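Long-range contact in HepC.19480.a.B1 (Helicobacter pylori, PDB 6MTZ), which is of unknown function but is probably a phosphoesterase of the DHH/DHHA1 family: residues Asn240-Lys254 with Met272-Asn286. Numbering follows the deposited sequence. Where two conformers were deposited one is given.
Sequences NISSNAQTHLLSLKK and MGGISVLANLFLTQN
Thr-247 and Leu-278 interlock: each enters a four-residue hole on the other helix, the two side chains running antiparallel alongside one another. Thr-247 fits among Leu-278, Leu-281, Phe-282 and Gln-285, and its CG2 lies 3.6 Å from Leu-278 CD1. At a chi1 of 59° this CG2 stands anti to the carbonyl carbon, beside the backbone N, and is the branch that meets the leucine. Leu-278 fills the reciprocal hole of Ser-243, Gln-246, Thr-247 and Leu-250; its CD2 meets Leu-250 CD1 tip to tip at 4.0 Å. Toward the start of helix 276-285, Val-277 CG1 rests against Ser-243 OG (3.4 Å), a hydroxyl whose hydrogen bond is to Asp-239 O.

These knobs-into-holes set the helix axes 9.1 Å apart at a crossing angle of -51°. Helix 276-285 links the neighbouring parallel strands 264-270 and 291-295, a beta-alpha-beta crossover within the mixed sheet of the C-terminal domain, probably the DHHA1 domain. Tyr-292 of strand 291-295 touches Leu-250, Met-272 and Leu-278, which places this apolar seam against the sheet.

Near the C-terminal ends of the helices a polar contact joins the apolar ones. Asn-286 ND2 makes a weak hydrogen bond to Ser-251 OG, while Ser-251 OG itself donates to Thr-247 O at 3.1 Å. The same ND2 donates to Phe-282 O (3.0 Å), in the carbonyl plane on a lone pair, and lies 3.4 Å above one face of the Phe-282 ring, offset toward its rim. That ring, whose CG is anti to the backbone N (chi1 -179°), presents CE2 to Leu-250 CB at 4.1 Å and an edge to Lys-254 CG; Phe-267 and Phe-289 pack against it from outside the pair.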
loop_
_atom_site.group_PDB
_atom_site.type_symbol
_atom_site.label_atom_id
_atom_site.label_comp_id
_atom_site.label_asym_id
_atom_site.label_seq_id
_atom_site.Cartn_x
_atom_site.Cartn_y
_atom_site.Cartn_z
ATOM N N ASN A 240 11.005 -6.792 16.600
ATOM C CA ASN A 240 11.193 -8.159 16.109
ATOM C C ASN A 240 9.940 -8.721 15.452
ATOM O O ASN A 240 10.044 -9.533 14.527
ATOM C CB ASN A 240 11.670 -9.075 17.231
ATOM C CG ASN A 240 13.086 -8.762 17.640
ATOM O OD1 ASN A 240 13.897 -8.338 16.817
ATOM N ND2 ASN A 240 13.387 -8.928 18.914
ATOM N N ILE A 241 8.753 -8.318 15.907
ATOM C CA ILE A 241 7.531 -8.790 15.264
ATOM C C ILE A 241 7.447 -8.269 13.836
ATOM O O ILE A 241 7.112 -9.020 12.910
ATOM C CB ILE A 241 6.308 -8.382 16.094
ATOM C CG1 ILE A 241 6.339 -9.152 17.427
ATOM C CG2 ILE A 241 4.992 -8.629 15.310
ATOM C CD1 ILE A 241 5.357 -8.608 18.431
ATOM N N SER A 242 7.777 -6.988 13.631
ATOM C CA SER A 242 7.717 -6.408 12.291
ATOM C C SER A 242 8.750 -7.046 11.369
ATOM O O SER A 242 8.433 -7.419 10.234
ATOM C CB SER A 242 7.935 -4.892 12.364
ATOM O OG SER A 242 8.184 -4.353 11.076
ATOM N N SER A 243 10.006 -7.153 11.830
ATOM C CA SER A 243 11.042 -7.712 10.958
ATOM C C SER A 243 10.769 -9.180 10.665
ATOM O O SER A 243 10.975 -9.632 9.538
ATOM C CB SER A 243 12.435 -7.517 11.571
ATOM O OG SER A 243 12.436 -7.776 12.964
ATOM N N ASN A 244 10.225 -9.917 11.635
ATOM C CA ASN A 244 9.874 -11.310 11.384
ATOM C C ASN A 244 8.744 -11.438 10.375
ATOM O O ASN A 244 8.808 -12.276 9.468
ATOM C CB ASN A 244 9.508 -12.010 12.684
ATOM C CG ASN A 244 10.378 -13.206 12.927
ATOM O OD1 ASN A 244 10.185 -14.259 12.310
ATOM N ND2 ASN A 244 11.373 -13.048 13.791
ATOM N N ALA A 245 7.687 -10.636 10.528
ATOM C CA ALA A 245 6.604 -10.667 9.555
ATOM C C ALA A 245 7.122 -10.345 8.151
ATOM O O ALA A 245 6.736 -11.000 7.175
ATOM C CB ALA A 245 5.495 -9.696 9.972
ATOM N N GLN A 246 8.027 -9.367 8.031
ATOM C CA GLN A 246 8.518 -8.976 6.711
ATOM C C GLN A 246 9.441 -10.033 6.116
ATOM O O GLN A 246 9.293 -10.399 4.943
ATOM C CB GLN A 246 9.201 -7.614 6.795
ATOM C CG GLN A 246 8.166 -6.515 7.033
ATOM C CD GLN A 246 8.741 -5.119 7.041
ATOM O OE1 GLN A 246 8.458 -4.301 6.149
ATOM N NE2 GLN A 246 9.530 -4.819 8.069
ATOM N N THR A 247 10.399 -10.543 6.903
ATOM C CA THR A 247 11.307 -11.563 6.376
ATOM C C THR A 247 10.542 -12.786 5.870
ATOM O O THR A 247 10.901 -13.362 4.832
ATOM C CB THR A 247 12.340 -11.983 7.431
ATOM O OG1 THR A 247 11.676 -12.493 8.592
ATOM C CG2 THR A 247 13.214 -10.805 7.833
ATOM N N HIS A 248 9.484 -13.204 6.584
ATOM C CA HIS A 248 8.688 -14.334 6.114
ATOM C C HIS A 248 8.099 -14.053 4.737
ATOM O O HIS A 248 8.116 -14.922 3.853
ATOM C CB HIS A 248 7.562 -14.673 7.091
ATOM C CG HIS A 248 6.665 -15.775 6.603
ATOM N ND1 HIS A 248 5.481 -15.537 5.934
ATOM C CD2 HIS A 248 6.790 -17.122 6.669
ATOM C CE1 HIS A 248 4.912 -16.688 5.622
ATOM N NE2 HIS A 248 5.687 -17.666 6.056
ATOM N N LEU A 249 7.583 -12.839 4.538
ATOM C CA LEU A 249 7.085 -12.465 3.219
ATOM C C LEU A 249 8.220 -12.336 2.211
ATOM O O LEU A 249 8.031 -12.649 1.033
ATOM C CB LEU A 249 6.284 -11.169 3.310
ATOM C CG LEU A 249 5.056 -11.287 4.222
ATOM C CD1 LEU A 249 4.371 -9.927 4.397
ATOM C CD2 LEU A 249 4.065 -12.310 3.666
ATOM N N LEU A 250 9.410 -11.902 2.653
ATOM C CA LEU A 250 10.543 -11.830 1.734
ATOM C C LEU A 250 11.016 -13.217 1.325
ATOM O O LEU A 250 11.444 -13.410 0.175
ATOM C CB LEU A 250 11.706 -11.042 2.361
ATOM C CG LEU A 250 11.516 -9.536 2.578
ATOM C CD1 LEU A 250 12.735 -8.938 3.251
ATOM C CD2 LEU A 250 11.206 -8.821 1.260
ATOM N N SER A 251 10.946 -14.192 2.246
ATOM C CA SER A 251 11.450 -15.535 1.954
ATOM C C SER A 251 10.722 -16.154 0.773
ATOM O O SER A 251 11.301 -16.966 0.046
ATOM C CB SER A 251 11.325 -16.438 3.186
ATOM O OG SER A 251 12.254 -16.064 4.183
ATOM N N LEU A 252 9.471 -15.755 0.542
ATOM C CA LEU A 252 8.740 -16.241 -0.619
ATOM C C LEU A 252 9.139 -15.547 -1.915
ATOM O O LEU A 252 8.613 -15.910 -2.970
ATOM C CB LEU A 252 7.238 -16.069 -0.400
ATOM C CG LEU A 252 6.664 -16.359 0.992
ATOM C CD1 LEU A 252 5.171 -16.083 0.981
ATOM C CD2 LEU A 252 6.946 -17.782 1.451
ATOM N N LYS A 253 10.044 -14.564 -1.870
ATOM C CA LYS A 253 10.422 -13.768 -3.037
ATOM C C LYS A 253 11.851 -14.039 -3.490
ATOM O O LYS A 253 12.388 -13.273 -4.301
ATOM C CB LYS A 253 10.255 -12.270 -2.728
ATOM C CG LYS A 253 8.813 -11.788 -2.520
ATOM C CD LYS A 253 8.786 -10.322 -2.058
ATOM C CE LYS A 253 7.391 -9.857 -1.717
ATOM N NZ LYS A 253 6.582 -9.716 -2.948
ATOM N N LYS A 254 12.479 -15.109 -2.987
ATOM C CA LYS A 254 13.911 -15.307 -3.191
ATOM C C LYS A 254 14.264 -15.359 -4.669
ATOM O O LYS A 254 15.312 -14.854 -5.085
ATOM C CB LYS A 254 14.382 -16.586 -2.487
ATOM C CG LYS A 254 14.359 -16.492 -0.968
ATOM C CD LYS A 254 15.076 -17.653 -0.295
ATOM C CE LYS A 254 14.272 -18.943 -0.353
ATOM N NZ LYS A 254 14.914 -20.014 0.454
ATOM N N MET A 272 12.647 -0.128 1.608
ATOM C CA MET A 272 12.420 -0.645 2.962
ATOM C C MET A 272 13.060 0.207 4.052
ATOM O O MET A 272 12.616 0.140 5.205
ATOM C CB MET A 272 12.892 -2.087 3.050
ATOM C CG MET A 272 12.085 -2.963 2.100
ATOM S SD MET A 272 12.003 -4.695 2.558
ATOM C CE MET A 272 11.004 -4.614 4.053
ATOM N N GLY A 273 14.082 0.994 3.731
ATOM C CA GLY A 273 14.558 2.034 4.647
ATOM C C GLY A 273 15.665 1.533 5.573
ATOM O O GLY A 273 16.776 1.251 5.117
ATOM N N GLY A 274 15.366 1.459 6.870
ATOM C CA GLY A 274 16.322 0.974 7.852
ATOM C C GLY A 274 16.313 -0.539 7.920
ATOM O O GLY A 274 15.318 -1.139 8.333
ATOM N N ILE A 275 17.416 -1.172 7.526
ATOM C CA ILE A 275 17.388 -2.587 7.193
ATOM C C ILE A 275 18.250 -3.429 8.128
ATOM O O ILE A 275 18.420 -4.627 7.886
ATOM C CB ILE A 275 17.807 -2.807 5.727
ATOM C CG1 ILE A 275 19.285 -2.474 5.551
ATOM C CG2 ILE A 275 16.956 -1.941 4.779
ATOM C CD1 ILE A 275 19.866 -3.081 4.312
ATOM N N SER A 276 18.795 -2.845 9.199
ATOM C CA SER A 276 19.718 -3.610 10.039
ATOM C C SER A 276 19.033 -4.841 10.642
ATOM O O SER A 276 19.451 -5.978 10.401
ATOM C CB SER A 276 20.320 -2.717 11.124
ATOM O OG SER A 276 21.265 -1.825 10.556
ATOM N N VAL A 277 17.947 -4.638 11.386
ATOM C CA VAL A 277 17.239 -5.771 11.980
ATOM C C VAL A 277 16.717 -6.699 10.889
ATOM O O VAL A 277 16.865 -7.925 10.965
ATOM C CB VAL A 277 16.097 -5.281 12.887
ATOM C CG1 VAL A 277 15.501 -6.467 13.693
ATOM C CG2 VAL A 277 16.585 -4.160 13.809
ATOM N N LEU A 278 16.120 -6.118 9.845
ATOM C CA LEU A 278 15.512 -6.916 8.787
ATOM C C LEU A 278 16.542 -7.809 8.108
ATOM O O LEU A 278 16.345 -9.024 7.979
ATOM C CB LEU A 278 14.854 -5.993 7.756
ATOM C CG LEU A 278 14.253 -6.746 6.572
ATOM C CD1 LEU A 278 12.925 -7.355 6.988
ATOM C CD2 LEU A 278 14.091 -5.850 5.375
ATOM N N ALA A 279 17.639 -7.212 7.640
ATOM C CA ALA A 279 18.628 -7.961 6.876
ATOM C C ALA A 279 19.337 -8.986 7.752
ATOM O O ALA A 279 19.598 -10.110 7.308
ATOM C CB ALA A 279 19.633 -7.001 6.239
ATOM N N ASN A 280 19.644 -8.626 8.999
ATOM C CA ASN A 280 20.266 -9.590 9.899
ATOM C C ASN A 280 19.390 -10.829 10.052
ATOM O O ASN A 280 19.884 -11.960 9.982
ATOM C CB ASN A 280 20.540 -8.949 11.261
ATOM C CG ASN A 280 21.418 -9.825 12.157
ATOM O OD1 ASN A 280 22.637 -9.851 12.000
ATOM N ND2 ASN A 280 20.800 -10.544 13.094
ATOM N N LEU A 281 18.081 -10.636 10.227
ATOM C CA LEU A 281 17.171 -11.772 10.354
ATOM C C LEU A 281 17.033 -12.532 9.038
ATOM O O LEU A 281 17.006 -13.767 9.035
ATOM C CB LEU A 281 15.806 -11.290 10.840
ATOM C CG LEU A 281 14.751 -12.353 11.095
ATOM C CD1 LEU A 281 15.266 -13.395 12.116
ATOM C CD2 LEU A 281 13.491 -11.672 11.597
ATOM N N PHE A 282 16.941 -11.822 7.906
ATOM C CA PHE A 282 16.817 -12.520 6.629
ATOM C C PHE A 282 18.037 -13.387 6.369
ATOM O O PHE A 282 17.920 -14.542 5.941
ATOM C CB PHE A 282 16.639 -11.545 5.458
ATOM C CG PHE A 282 16.480 -12.256 4.137
ATOM C CD1 PHE A 282 17.582 -12.596 3.374
ATOM C CD2 PHE A 282 15.224 -12.654 3.700
ATOM C CE1 PHE A 282 17.429 -13.285 2.181
ATOM C CE2 PHE A 282 15.066 -13.346 2.516
ATOM C CZ PHE A 282 16.167 -13.668 1.760
ATOM N N LEU A 283 19.224 -12.820 6.575
ATOM C CA LEU A 283 20.448 -13.555 6.304
ATOM C C LEU A 283 20.603 -14.742 7.242
ATOM O O LEU A 283 21.109 -15.790 6.828
ATOM C CB LEU A 283 21.643 -12.610 6.399
ATOM C CG LEU A 283 21.632 -11.540 5.304
ATOM C CD1 LEU A 283 22.683 -10.454 5.531
ATOM C CD2 LEU A 283 21.813 -12.183 3.930
ATOM N N THR A 284 20.141 -14.623 8.488
ATOM C CA THR A 284 20.196 -15.772 9.388
ATOM C C THR A 284 19.253 -16.878 8.920
ATOM O O THR A 284 19.649 -18.047 8.821
ATOM C CB THR A 284 19.863 -15.347 10.818
ATOM O OG1 THR A 284 20.795 -14.349 11.255
ATOM C CG2 THR A 284 19.945 -16.535 11.748
ATOM N N GLN A 285 18.000 -16.525 8.623
ATOM C CA GLN A 285 17.019 -17.509 8.176
ATOM C C GLN A 285 17.342 -18.074 6.795
ATOM O O GLN A 285 16.852 -19.156 6.448
ATOM C CB GLN A 285 15.616 -16.885 8.153
ATOM C CG GLN A 285 15.027 -16.486 9.508
ATOM C CD GLN A 285 13.679 -15.780 9.360
ATOM O OE1 GLN A 285 13.278 -15.408 8.258
ATOM N NE2 GLN A 285 12.977 -15.598 10.472
ATOM N N ASN A 286 18.135 -17.368 5.993
ATOM C CA ASN A 286 18.418 -17.769 4.618
ATOM C C ASN A 286 19.918 -17.734 4.401
ATOM O O ASN A 286 20.440 -16.864 3.692
ATOM C CB ASN A 286 17.684 -16.867 3.627
ATOM C CG ASN A 286 16.187 -16.920 3.809
ATOM O OD1 ASN A 286 15.515 -17.803 3.271
ATOM N ND2 ASN A 286 15.657 -15.992 4.594
#